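Local coordinates for thioredoxin-like fold domain-containing protein (Paracoccus denitrificans, PDB 3DML) that probably acts as a periplasmic thiol-disulfide oxidoreductase of the thioredoxin family, serving chemotrophic sulfur oxidation, at residues E88-L92 with L108-A112. Residues are numbered along the deposited sequence; the frame is centred on the assembly and turned at random.
Sequences ESGRL and LIGQA
L108 lays its CD1 methyl over one face of the peptide plane joining G90 to R91, 3.7 Å from R91 N, while the amide oxygen OE1 of Q111 comes close to the carbonyl oxygen of S89 without bonding to it. The flat guanidinium of R91 forms a bidentate salt bridge with E88, whose carboxylate carbon lies close to the guanidinium plane: NH2 bonds OE1 at 2.9 Å, nearly straight (177°) and on its syn lone pair, and NE bonds OE2 at 2.8 Å. This is the thioredoxin fold where its C-terminal helix 98-112 packs against strand 87-93, one of the two edge strands of the sheet, the two short segments running nearly antiparallel at 167°. A classic beta bulge at S89 and G90 sets two residues against L82 of strand 79-84. G90 carries no side chain, which lets L108 CD2 settle 4.1 Å from G90 CA. L92 extends the apolar contact, with its CG 3.8 Å from L108 CD1 and its side chain also touching F101 and M104 of the helix. An alanine in place of L108 would remove CG and both its methyls, which is likely to open a gap over the G90-R91 peptide and leave L92 without this apolar neighbour. The CB of R91 points away from the helix; R91 also donates to the carbonyls of R72 and P73, and E88 OE1 accepts from A71 N, tying the strand to the chain at 71-73. No direct hydrogen bond joins the segments. S89 OG, anti to its own nitrogen (chi1 175°), is turned to the helix and lies 3.5 Å from A112 CB. There it meets a water that links Q111 OE1 to the strand, donating to L108 O at 2.8 Å and, weakly, to Q111 OE1 at 3.0 Å.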
# COMPACT_ATOMS: atom_id res chain seq x y z
N GLU A 88 -0.02 -9.20 -7.19
CA GLU A 88 -0.99 -8.21 -6.78
C GLU A 88 -2.35 -8.86 -6.60
O GLU A 88 -2.84 -9.57 -7.50
CB GLU A 88 -1.10 -7.11 -7.82
CG GLU A 88 -2.26 -6.14 -7.52
CD GLU A 88 -2.16 -4.84 -8.31
OE1 GLU A 88 -1.21 -4.68 -9.10
OE2 GLU A 88 -3.03 -3.97 -8.11
N SER A 89 -2.97 -8.60 -5.44
CA SER A 89 -4.34 -9.03 -5.19
C SER A 89 -5.31 -7.87 -5.45
O SER A 89 -6.39 -8.06 -6.01
CB SER A 89 -4.48 -9.54 -3.74
OG SER A 89 -5.84 -9.85 -3.43
N GLY A 90 -4.93 -6.66 -5.04
CA GLY A 90 -5.79 -5.50 -5.27
C GLY A 90 -5.00 -4.28 -4.88
O GLY A 90 -3.87 -4.40 -4.40
N ARG A 91 -5.57 -3.09 -5.09
CA ARG A 91 -4.86 -1.86 -4.76
C ARG A 91 -5.80 -0.74 -4.38
O ARG A 91 -6.98 -0.75 -4.73
CB ARG A 91 -3.94 -1.42 -5.92
CG ARG A 91 -4.69 -0.90 -7.15
CD ARG A 91 -3.69 -0.27 -8.15
NE ARG A 91 -2.75 -1.26 -8.69
CZ ARG A 91 -1.78 -0.97 -9.56
NH1 ARG A 91 -1.60 0.29 -9.97
NH2 ARG A 91 -0.97 -1.93 -10.00
N LEU A 92 -5.26 0.21 -3.63
CA LEU A 92 -5.93 1.46 -3.32
C LEU A 92 -5.06 2.57 -3.89
O LEU A 92 -3.85 2.61 -3.63
CB LEU A 92 -5.93 1.69 -1.82
CG LEU A 92 -6.53 0.74 -0.82
CD1 LEU A 92 -6.38 1.42 0.54
CD2 LEU A 92 -7.98 0.57 -1.23
N LEU A 108 -9.77 -5.09 0.78
CA LEU A 108 -8.72 -5.78 0.01
C LEU A 108 -8.20 -7.01 0.75
O LEU A 108 -8.04 -8.09 0.15
CB LEU A 108 -7.56 -4.82 -0.28
CG LEU A 108 -7.81 -3.65 -1.21
CD1 LEU A 108 -6.48 -2.96 -1.49
CD2 LEU A 108 -8.47 -4.11 -2.50
N ILE A 109 -7.95 -6.87 2.04
CA ILE A 109 -7.49 -8.00 2.83
C ILE A 109 -8.51 -9.15 2.80
O ILE A 109 -8.12 -10.32 2.64
CB ILE A 109 -7.11 -7.60 4.29
CG1 ILE A 109 -5.90 -6.65 4.27
CG2 ILE A 109 -6.82 -8.86 5.15
CD1 ILE A 109 -5.58 -5.99 5.59
N GLY A 110 -9.79 -8.80 2.92
CA GLY A 110 -10.90 -9.77 2.92
C GLY A 110 -10.98 -10.51 1.61
O GLY A 110 -11.21 -11.72 1.57
N GLN A 111 -10.76 -9.78 0.53
CA GLN A 111 -10.84 -10.35 -0.80
C GLN A 111 -9.62 -11.23 -1.12
O GLN A 111 -9.72 -12.15 -1.93
CB GLN A 111 -11.10 -9.20 -1.78
CG GLN A 111 -10.34 -9.14 -3.07
CD GLN A 111 -10.26 -7.70 -3.56
OE1 GLN A 111 -9.41 -7.35 -4.38
NE2 GLN A 111 -11.15 -6.85 -3.05
N ALA A 112 -8.49 -10.99 -0.46
CA ALA A 112 -7.32 -11.85 -0.61
C ALA A 112 -7.49 -13.18 0.14
O ALA A 112 -6.78 -14.14 -0.14
CB ALA A 112 -6.06 -11.13 -0.13
O HOH W 1 -7.22 -7.93 -2.48